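Diacylglycerol O-acyltransferase (Marinobacter hydrocarbonoclasticus, PDB 6CHJ) probably transfers the acyl group of acyl-CoA to diacylglycerol or to a fatty alcohol, making triacylglycerols and wax esters. Local coordinates at residues A243-L248 and G397-S402; Q42-L47 and F82-L87; L274-M279 and L439-Q444; F29-P32 and D38-A41. All coordinates share one frame; numbering follows the deposited sequence.

Contact 1 of 4, residues A243-L248 and G397-S402; sequences AQSWCL and GMYPVS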
# COMPACT_ATOMS: atom_id res chain seq x y z
N ALA B 243 6.22 18.74 1.56
CA ALA B 243 7.04 19.14 2.68
C ALA B 243 8.08 20.14 2.19
O ALA B 243 8.42 20.17 1.01
CB ALA B 243 7.74 17.94 3.35
N GLN B 244 8.55 20.98 3.12
CA GLN B 244 9.52 22.03 2.82
C GLN B 244 10.00 22.65 4.13
O GLN B 244 9.32 22.60 5.15
CB GLN B 244 8.93 23.11 1.90
CG GLN B 244 9.89 24.25 1.48
CD GLN B 244 11.29 23.76 1.06
OE1 GLN B 244 12.12 23.36 1.89
NE2 GLN B 244 11.54 23.80 -0.25
N SER B 245 11.20 23.23 4.07
CA SER B 245 11.86 23.89 5.18
C SER B 245 11.92 25.39 4.92
O SER B 245 12.05 25.83 3.78
CB SER B 245 13.29 23.36 5.36
OG SER B 245 13.32 22.05 5.92
N TRP B 246 11.82 26.16 6.01
CA TRP B 246 11.99 27.61 5.96
C TRP B 246 12.94 28.04 7.07
O TRP B 246 12.86 27.53 8.19
CB TRP B 246 10.65 28.35 6.11
CG TRP B 246 9.82 28.42 4.85
CD1 TRP B 246 9.79 29.42 3.96
CD2 TRP B 246 8.89 27.43 4.37
NE1 TRP B 246 8.89 29.15 2.95
CE2 TRP B 246 8.34 27.93 3.17
CE3 TRP B 246 8.47 26.19 4.84
CZ2 TRP B 246 7.40 27.21 2.42
CZ3 TRP B 246 7.54 25.47 4.09
CH2 TRP B 246 7.02 25.99 2.90
N CYS B 247 13.83 28.99 6.76
CA CYS B 247 14.86 29.36 7.74
C CYS B 247 14.25 30.11 8.91
O CYS B 247 13.47 31.05 8.73
CB CYS B 247 15.95 30.21 7.10
SG CYS B 247 17.07 30.84 8.40
N LEU B 248 14.64 29.71 10.12
CA LEU B 248 14.08 30.29 11.34
C LEU B 248 14.35 31.80 11.44
O LEU B 248 13.42 32.59 11.66
CB LEU B 248 14.64 29.55 12.55
CG LEU B 248 13.85 29.51 13.85
CD1 LEU B 248 12.35 29.54 13.58
CD2 LEU B 248 14.25 28.27 14.64
N GLY B 397 16.83 17.55 7.05
CA GLY B 397 15.44 17.97 7.21
C GLY B 397 14.56 16.82 7.64
O GLY B 397 14.69 15.70 7.12
N MET B 398 13.66 17.06 8.61
CA MET B 398 12.76 16.05 9.14
C MET B 398 11.33 16.59 9.04
O MET B 398 11.04 17.69 9.53
CB MET B 398 13.12 15.70 10.60
CG MET B 398 13.64 16.88 11.42
SD MET B 398 13.95 16.59 13.19
CE MET B 398 12.31 16.20 13.78
N TYR B 399 10.45 15.81 8.40
CA TYR B 399 9.11 16.27 8.01
C TYR B 399 8.08 15.25 8.47
O TYR B 399 8.08 14.10 7.98
CB TYR B 399 9.03 16.47 6.49
CG TYR B 399 10.16 17.31 5.94
CD1 TYR B 399 10.07 18.70 5.93
CD2 TYR B 399 11.32 16.72 5.46
CE1 TYR B 399 11.11 19.50 5.43
CE2 TYR B 399 12.37 17.49 4.96
CZ TYR B 399 12.26 18.88 4.95
OH TYR B 399 13.29 19.64 4.47
N PRO B 400 7.17 15.62 9.36
CA PRO B 400 6.14 14.68 9.78
C PRO B 400 5.12 14.44 8.67
O PRO B 400 4.91 15.28 7.79
CB PRO B 400 5.51 15.39 10.98
CG PRO B 400 5.65 16.83 10.64
CD PRO B 400 6.99 16.95 9.96
N VAL B 401 4.51 13.25 8.72
CA VAL B 401 3.49 12.82 7.76
C VAL B 401 2.31 12.38 8.60
O VAL B 401 2.40 11.39 9.32
CB VAL B 401 3.96 11.68 6.84
CG1 VAL B 401 3.02 11.57 5.65
CG2 VAL B 401 5.41 11.90 6.40
N SER B 402 1.21 13.12 8.52
CA SER B 402 0.18 12.88 9.52
C SER B 402 -1.03 12.15 8.89
O SER B 402 -0.90 11.49 7.85
CB SER B 402 -0.17 14.21 10.17
OG SER B 402 -0.55 13.99 11.51
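Tyr399 reaches across from strand 393-401 and lays its ring along Ala243, Gln244 and Ser245 of strand 239-247. The two strands belong to different mixed sheets. Strand 393-401 pairs with strand 22-30 in one, and strand 239-247 is an outermost strand of the other, so the contact closes part of the seam between the two sheets of this CoA-dependent acyltransferase fold. The short segments run at 135° and stand 7.7 Å apart at their axes, and side chains rather than a backbone ladder bridge them. The tight end lies at Ala243, whose CB sits obliquely against the ring, 3.6 Å from Tyr399 CD1. The phenol lies along the neighbouring strand because CG is anti to its own carbonyl carbon (chi1 -50°). Midway, the backbone of Gln244 takes the place of a side chain, its C lying 3.6 Å from Tyr399 CE1, while its CB points away from strand 393-401. The looser end is at Ser245, which is partly exposed. Beyond it the strands diverge, and Trp246 turns instead to Leu439 and Leu442 of helix 437-453. Ser245 OG and Tyr399 OH are 2.8 Å apart and hydrogen-bonded, with either able to donate, although the serine oxygen is less surely placed. Nearby, the Glu422 carboxylate takes a hydrogen bond from Met398 N. The chemistry is thus graded, from apolar contact on the buried alanine to a hydroxyl pair at the more open end, which, if the serine oxygen is rightly placed, would give the tyrosine hydroxyl a polar partner.

Contact 2 of 4, residues Q42-L47 and F82-L87; sequences QLADQL and FRFEAL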
# COMPACT_ATOMS: atom_id res chain seq x y z
N GLN B 42 25.35 0.04 0.06
CA GLN B 42 26.14 -0.47 1.19
C GLN B 42 25.35 -0.40 2.49
O GLN B 42 25.39 -1.33 3.30
CB GLN B 42 27.45 0.31 1.34
CG GLN B 42 28.33 0.35 0.12
CD GLN B 42 29.81 0.19 0.41
OE1 GLN B 42 30.48 1.12 0.90
NE2 GLN B 42 30.34 -0.99 0.10
N LEU B 43 24.65 0.73 2.72
CA LEU B 43 23.91 0.90 3.96
C LEU B 43 22.77 -0.10 4.07
O LEU B 43 22.54 -0.70 5.14
CB LEU B 43 23.37 2.33 4.06
CG LEU B 43 22.43 2.60 5.24
CD1 LEU B 43 23.05 2.13 6.54
CD2 LEU B 43 22.04 4.09 5.33
N ALA B 44 22.01 -0.28 2.98
CA ALA B 44 20.89 -1.22 3.03
C ALA B 44 21.38 -2.60 3.43
O ALA B 44 20.74 -3.28 4.23
CB ALA B 44 20.18 -1.25 1.68
N ASP B 45 22.57 -2.98 2.94
CA ASP B 45 23.07 -4.33 3.19
C ASP B 45 23.29 -4.58 4.68
O ASP B 45 22.94 -5.65 5.18
CB ASP B 45 24.35 -4.54 2.39
CG ASP B 45 24.07 -4.89 0.95
OD1 ASP B 45 23.11 -5.67 0.73
OD2 ASP B 45 24.77 -4.37 0.04
N GLN B 46 23.83 -3.61 5.41
CA GLN B 46 24.08 -3.86 6.83
C GLN B 46 22.85 -3.63 7.69
O GLN B 46 22.77 -4.18 8.79
CB GLN B 46 25.26 -3.03 7.35
CG GLN B 46 25.95 -3.66 8.60
CD GLN B 46 26.88 -4.86 8.28
OE1 GLN B 46 26.51 -5.78 7.52
NE2 GLN B 46 28.07 -4.87 8.89
N LEU B 47 21.88 -2.84 7.22
CA LEU B 47 20.64 -2.72 7.97
C LEU B 47 19.85 -4.02 7.91
O LEU B 47 19.22 -4.42 8.90
CB LEU B 47 19.81 -1.54 7.45
CG LEU B 47 20.24 -0.15 7.96
CD1 LEU B 47 19.65 1.00 7.12
CD2 LEU B 47 19.93 0.03 9.44
N PHE B 82 11.61 -3.69 6.79
CA PHE B 82 12.67 -2.83 6.26
C PHE B 82 12.75 -2.98 4.75
O PHE B 82 12.82 -4.09 4.23
CB PHE B 82 14.02 -3.16 6.88
CG PHE B 82 15.16 -2.44 6.24
CD1 PHE B 82 15.16 -1.05 6.19
CD2 PHE B 82 16.21 -3.14 5.66
CE1 PHE B 82 16.20 -0.37 5.60
CE2 PHE B 82 17.25 -2.47 5.07
CZ PHE B 82 17.25 -1.07 5.03
N ARG B 83 12.79 -1.85 4.03
CA ARG B 83 12.70 -1.89 2.58
C ARG B 83 13.68 -0.92 1.95
O ARG B 83 13.84 0.22 2.42
CB ARG B 83 11.28 -1.58 2.10
CG ARG B 83 10.30 -2.59 2.64
CD ARG B 83 8.99 -2.59 1.93
NE ARG B 83 8.01 -3.29 2.75
CZ ARG B 83 6.70 -3.12 2.64
NH1 ARG B 83 6.24 -2.28 1.74
NH2 ARG B 83 5.87 -3.78 3.44
N PHE B 84 14.31 -1.37 0.88
CA PHE B 84 15.29 -0.63 0.12
C PHE B 84 14.65 -0.32 -1.22
O PHE B 84 14.33 -1.23 -1.99
CB PHE B 84 16.57 -1.44 -0.03
CG PHE B 84 17.71 -0.71 -0.71
CD1 PHE B 84 17.79 0.68 -0.67
CD2 PHE B 84 18.70 -1.43 -1.38
CE1 PHE B 84 18.84 1.34 -1.30
CE2 PHE B 84 19.76 -0.78 -2.01
CZ PHE B 84 19.83 0.61 -1.97
N GLU B 85 14.44 0.97 -1.49
CA GLU B 85 13.77 1.41 -2.70
C GLU B 85 14.55 2.57 -3.30
O GLU B 85 15.48 3.10 -2.69
CB GLU B 85 12.31 1.83 -2.41
CG GLU B 85 11.32 0.66 -2.27
CD GLU B 85 10.47 0.76 -1.01
OE1 GLU B 85 10.68 1.69 -0.21
OE2 GLU B 85 9.59 -0.11 -0.80
N ALA B 86 14.13 2.98 -4.49
CA ALA B 86 14.89 3.91 -5.29
C ALA B 86 13.93 4.86 -5.98
O ALA B 86 12.80 4.48 -6.32
CB ALA B 86 15.73 3.19 -6.34
N LEU B 87 14.41 6.12 -6.20
CA LEU B 87 13.52 7.05 -6.87
C LEU B 87 13.67 6.91 -8.37
O LEU B 87 14.75 6.61 -8.87
CB LEU B 87 13.84 8.48 -6.45
CG LEU B 87 13.53 8.87 -5.00
CD1 LEU B 87 13.86 10.31 -4.84
CD2 LEU B 87 12.06 8.59 -4.62
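Ala44 CB overlaps one face of the Phe84 ring, 3.4 Å from Phe84 CD2, in a CH-pi contact only 18° off the ring normal. This is alpha/beta layer packing: helix 39-49 lies against strand 82-86, an outermost strand of its mixed sheet within the chain, and the two short segments run nearly antiparallel at 167°. Phe82 and Phe84, two residues apart on the strand, both turn their CB toward the helix. Each carries CG anti to the backbone N (chi1 172° for Phe82), which extends the ring outward to the helix surface. Phe84 thereby meets the small alanine, whereas Phe82 is met by Leu47 one helical turn on. Leu47 lies across it at about a right angle, its CB 3.6 Å from Phe82 CZ and its CD1 3.8 Å from that same atom. All four side chains are buried and the packing between them is wholly apolar. Around it, Trp165 meets the Phe82 ring and Leu47, and Thr89 of the second subunit packs on Phe84, bringing this edge of the sheet to the dimer interface. The backbone also takes part: Ala44 O lies at the edge of the Phe82 ring, near its plane, 3.7 Å from CE2.

Contact 3 of 4, residues L274-M279 and L439-Q444; sequences LRTYLM and LDYLEQ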
# COMPACT_ATOMS: atom_id res chain seq x y z
N LEU B 274 -3.45 28.76 2.87
CA LEU B 274 -4.80 28.22 2.73
C LEU B 274 -5.68 29.17 1.96
O LEU B 274 -6.52 28.75 1.14
CB LEU B 274 -5.41 27.94 4.10
CG LEU B 274 -5.01 26.65 4.81
CD1 LEU B 274 -5.40 26.73 6.28
CD2 LEU B 274 -5.64 25.41 4.13
N ARG B 275 -5.52 30.47 2.21
CA ARG B 275 -6.29 31.49 1.52
C ARG B 275 -6.00 31.46 0.03
O ARG B 275 -6.92 31.37 -0.79
CB ARG B 275 -5.99 32.87 2.13
CG ARG B 275 -6.72 34.02 1.48
CD ARG B 275 -6.32 35.35 2.10
NE ARG B 275 -6.51 36.43 1.15
CZ ARG B 275 -7.68 36.99 0.86
NH1 ARG B 275 -8.77 36.61 1.50
NH2 ARG B 275 -7.75 37.95 -0.05
N THR B 276 -4.72 31.52 -0.34
CA THR B 276 -4.36 31.48 -1.75
C THR B 276 -4.88 30.21 -2.41
O THR B 276 -5.42 30.25 -3.53
CB THR B 276 -2.84 31.57 -1.92
OG1 THR B 276 -2.31 32.57 -1.04
CG2 THR B 276 -2.49 31.95 -3.37
N TYR B 277 -4.73 29.06 -1.73
CA TYR B 277 -5.14 27.80 -2.33
C TYR B 277 -6.64 27.78 -2.63
O TYR B 277 -7.06 27.34 -3.71
CB TYR B 277 -4.74 26.62 -1.44
CG TYR B 277 -5.18 25.31 -2.05
CD1 TYR B 277 -4.34 24.60 -2.91
CD2 TYR B 277 -6.44 24.79 -1.80
CE1 TYR B 277 -4.74 23.41 -3.49
CE2 TYR B 277 -6.86 23.60 -2.38
CZ TYR B 277 -6.00 22.91 -3.22
OH TYR B 277 -6.41 21.74 -3.80
N LEU B 278 -7.46 28.25 -1.69
CA LEU B 278 -8.90 28.17 -1.89
C LEU B 278 -9.41 29.22 -2.86
O LEU B 278 -10.37 28.98 -3.59
CB LEU B 278 -9.62 28.29 -0.54
CG LEU B 278 -9.43 27.08 0.37
CD1 LEU B 278 -9.78 27.42 1.82
CD2 LEU B 278 -10.25 25.92 -0.13
N MET B 279 -8.79 30.40 -2.89
CA MET B 279 -9.12 31.34 -3.95
C MET B 279 -8.81 30.74 -5.30
O MET B 279 -9.68 30.66 -6.18
CB MET B 279 -8.36 32.65 -3.75
CG MET B 279 -8.84 33.43 -2.54
SD MET B 279 -8.08 35.04 -2.46
CE MET B 279 -6.39 34.62 -2.02
N LEU B 439 3.13 24.83 -0.96
CA LEU B 439 4.49 25.19 -0.58
C LEU B 439 4.86 26.58 -1.09
O LEU B 439 5.45 27.39 -0.36
CB LEU B 439 5.48 24.15 -1.11
CG LEU B 439 5.33 22.73 -0.57
CD1 LEU B 439 6.48 21.84 -1.05
CD2 LEU B 439 5.23 22.79 0.95
N ASP B 440 4.54 26.87 -2.35
CA ASP B 440 4.78 28.21 -2.86
C ASP B 440 3.86 29.22 -2.19
O ASP B 440 4.26 30.36 -1.97
CB ASP B 440 4.57 28.25 -4.38
CG ASP B 440 5.32 27.15 -5.09
OD1 ASP B 440 6.57 27.09 -4.96
OD2 ASP B 440 4.66 26.35 -5.78
N TYR B 441 2.65 28.80 -1.83
CA TYR B 441 1.71 29.71 -1.18
C TYR B 441 2.15 30.03 0.25
O TYR B 441 1.97 31.16 0.72
CB TYR B 441 0.30 29.13 -1.20
CG TYR B 441 -0.24 28.84 -2.59
CD1 TYR B 441 0.34 29.40 -3.72
CD2 TYR B 441 -1.35 28.00 -2.76
CE1 TYR B 441 -0.15 29.13 -4.99
CE2 TYR B 441 -1.86 27.73 -4.03
CZ TYR B 441 -1.24 28.30 -5.14
OH TYR B 441 -1.72 28.04 -6.40
N LEU B 442 2.73 29.05 0.95
CA LEU B 442 3.32 29.37 2.25
C LEU B 442 4.47 30.35 2.08
O LEU B 442 4.60 31.31 2.86
CB LEU B 442 3.82 28.11 2.95
CG LEU B 442 2.86 27.04 3.45
CD1 LEU B 442 3.57 25.66 3.54
CD2 LEU B 442 2.23 27.42 4.78
N GLU B 443 5.31 30.12 1.08
CA GLU B 443 6.49 30.95 0.90
C GLU B 443 6.09 32.36 0.49
O GLU B 443 6.66 33.34 0.98
CB GLU B 443 7.44 30.29 -0.12
CG GLU B 443 8.53 31.19 -0.71
CD GLU B 443 9.51 31.74 0.33
OE1 GLU B 443 9.74 31.07 1.36
OE2 GLU B 443 10.05 32.85 0.11
N GLN B 444 5.06 32.47 -0.34
CA GLN B 444 4.53 33.77 -0.72
C GLN B 444 3.91 34.49 0.49
O GLN B 444 4.04 35.72 0.63
CB GLN B 444 3.53 33.57 -1.86
CG GLN B 444 2.84 34.84 -2.37
CD GLN B 444 1.50 34.55 -3.01
OE1 GLN B 444 1.07 33.39 -3.10
NE2 GLN B 444 0.81 35.61 -3.44
O HOH W 1 -0.03 32.62 -0.03
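The Tyr441 ring lies against Thr276 and Tyr277, both of which meet it from one side, where the segments 274-279 and 439-444 cross at 129°, their axes 8.9 Å apart. Thr276 CG2 stands over the centre of that ring face, 3.8 Å from Tyr441 CD1 and 11° off the normal, a CH-pi contact. Because the methyl is anti to the backbone N, it is this branch that meets the ring, while OG1 turns aside to a hydrogen bond with Ala272 O in its own helix. Tyr277 approaches obliquely, its CB 3.9 Å from Tyr441 CD2 and its backbone N slightly nearer. The Tyr277 ring takes only a marginal, oblique contact from Tyr441 CE2, and its OH bonds to Pro433 O. Gln444, one turn beyond Tyr441, extends its chain so that OE1 comes 3.8 Å from Thr276 CG2. On the other face of the account, helix 437-453 also packs on the sheet containing strand 239-247. The direct contact is thus apolar and CH-pi, whereas at the partly exposed flank Thr276 OG1 and Tyr441 O are joined across the segments through a water, 2.5 Å from Thr276 OG1 and donating to Tyr441 O at 2.6 Å, with a weak bond to Gln444 OE1.

Contact 4 of 4, residues F29-P32 and D38-A41; sequences FSFP and DYVA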
# COMPACT_ATOMS: atom_id res chain seq x y z
N PHE B 29 18.92 12.90 4.44
CA PHE B 29 20.31 12.95 4.86
C PHE B 29 21.22 13.26 3.68
O PHE B 29 20.84 13.11 2.51
CB PHE B 29 20.81 11.65 5.47
CG PHE B 29 20.01 11.14 6.62
CD1 PHE B 29 20.36 11.46 7.92
CD2 PHE B 29 18.95 10.28 6.40
CE1 PHE B 29 19.64 10.95 9.01
CE2 PHE B 29 18.22 9.79 7.47
CZ PHE B 29 18.57 10.13 8.78
N SER B 30 22.43 13.70 4.00
CA SER B 30 23.49 13.79 3.01
C SER B 30 24.43 12.60 3.18
O SER B 30 24.51 12.01 4.26
CB SER B 30 24.25 15.11 3.16
OG SER B 30 23.56 16.15 2.48
N PHE B 31 25.09 12.23 2.08
CA PHE B 31 26.15 11.24 2.18
C PHE B 31 27.16 11.69 3.23
O PHE B 31 27.56 12.86 3.23
CB PHE B 31 26.88 11.05 0.85
CG PHE B 31 26.19 10.15 -0.14
CD1 PHE B 31 24.82 9.89 -0.05
CD2 PHE B 31 26.91 9.59 -1.20
CE1 PHE B 31 24.19 9.08 -0.99
CE2 PHE B 31 26.28 8.78 -2.14
CZ PHE B 31 24.91 8.53 -2.03
N PRO B 32 27.59 10.81 4.14
CA PRO B 32 28.67 11.20 5.05
C PRO B 32 29.92 11.54 4.25
O PRO B 32 30.15 10.99 3.16
CB PRO B 32 28.89 9.96 5.93
CG PRO B 32 27.71 9.04 5.64
CD PRO B 32 27.26 9.38 4.24
N ASP B 38 28.34 4.51 -4.09
CA ASP B 38 27.28 3.53 -3.87
C ASP B 38 26.97 3.37 -2.39
O ASP B 38 26.63 2.27 -1.93
CB ASP B 38 27.67 2.19 -4.49
CG ASP B 38 28.86 1.52 -3.78
OD1 ASP B 38 29.59 2.18 -3.00
OD2 ASP B 38 29.06 0.30 -4.01
N TYR B 39 27.04 4.46 -1.62
CA TYR B 39 26.96 4.38 -0.16
C TYR B 39 25.61 3.87 0.34
O TYR B 39 25.54 3.24 1.40
CB TYR B 39 27.25 5.74 0.48
CG TYR B 39 26.83 5.82 1.94
CD1 TYR B 39 27.54 5.15 2.93
CD2 TYR B 39 25.71 6.56 2.32
CE1 TYR B 39 27.15 5.22 4.26
CE2 TYR B 39 25.30 6.62 3.65
CZ TYR B 39 26.03 5.95 4.62
OH TYR B 39 25.63 6.01 5.95
N VAL B 40 24.52 4.16 -0.37
CA VAL B 40 23.22 3.75 0.16
C VAL B 40 23.05 2.24 0.03
O VAL B 40 22.68 1.56 0.99
CB VAL B 40 22.07 4.54 -0.49
CG1 VAL B 40 20.78 4.31 0.28
CG2 VAL B 40 22.38 6.04 -0.48
N ALA B 41 23.40 1.68 -1.15
CA ALA B 41 23.32 0.23 -1.31
C ALA B 41 24.16 -0.49 -0.25
O ALA B 41 23.72 -1.50 0.32
CB ALA B 41 23.74 -0.17 -2.71
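Tyr39 packs its ring against Phe31 and Pro32, both on one side of its plane, closing the short beta-alpha connection in which strand 22-30 gives way to helix 39-49. The loop turns back on itself here, so that the residues just after the strand pack against the first turn of the helix. Starting at CB, Tyr39 lies over one face of the Phe31 ring, 4.1 Å from Phe31 CE2. From there CG leaves anti to the backbone N (chi1 164°), which carries the ring along the loop toward the proline. CD2 is the first ring atom to be held from two residues, with Phe31 CD1 4.2 Å away and Pro32 CD nearer. The edge of the tyrosine is thus turned to the face of Phe31 in a T-shaped pair, the planes at 62° and the centroids 5.6 Å apart. At CE2 the packing is tightest: Pro32 CD is 3.4 Å away and stands over one face of the tyrosine, a CH-pi contact displaced toward the rim. CZ continues under the same pyrrolidine ring, and the hydroxyl oxygen ends beside it, Tyr39 OH lying 3.7 Å from Pro32 CG. The aromatic and the proline thus clasp each other across the connection without any polar bond between them. The next helical residue, Val40, is buried and reaches back to Phe128 and Leu119 of the sheet, tying the start of the helix to the strands beneath. Its one methyl turned to the loop meets the far part of the phenylalanine, with Val40 CG2 3.6 Å from Phe31 CE1.

Overall arrangement
Contacts 4 and 2 follow each other early in the chain and share helix 39-49, first at its start and then along its body. Their centres are 10 Å apart, and they meet where Phe84 packs on Val40 and Ala41. Contact 1 lies about 23 Å from contact 2 between centres, yet strand 393-401 lies in the same sheet as strand 82-86, and beside strand 22-30 of contact 4. Its other strand, 239-247, belongs to the second sheet, on which helix 437-453 of contact 3 packs, 16 Å away between centres. Contacts 1 and 3 alternate along the chain and touch through Trp246, Leu439, Leu442 and Glu443. The series thus runs from the interface with the second subunit through the intersheet seam to the helices beyond.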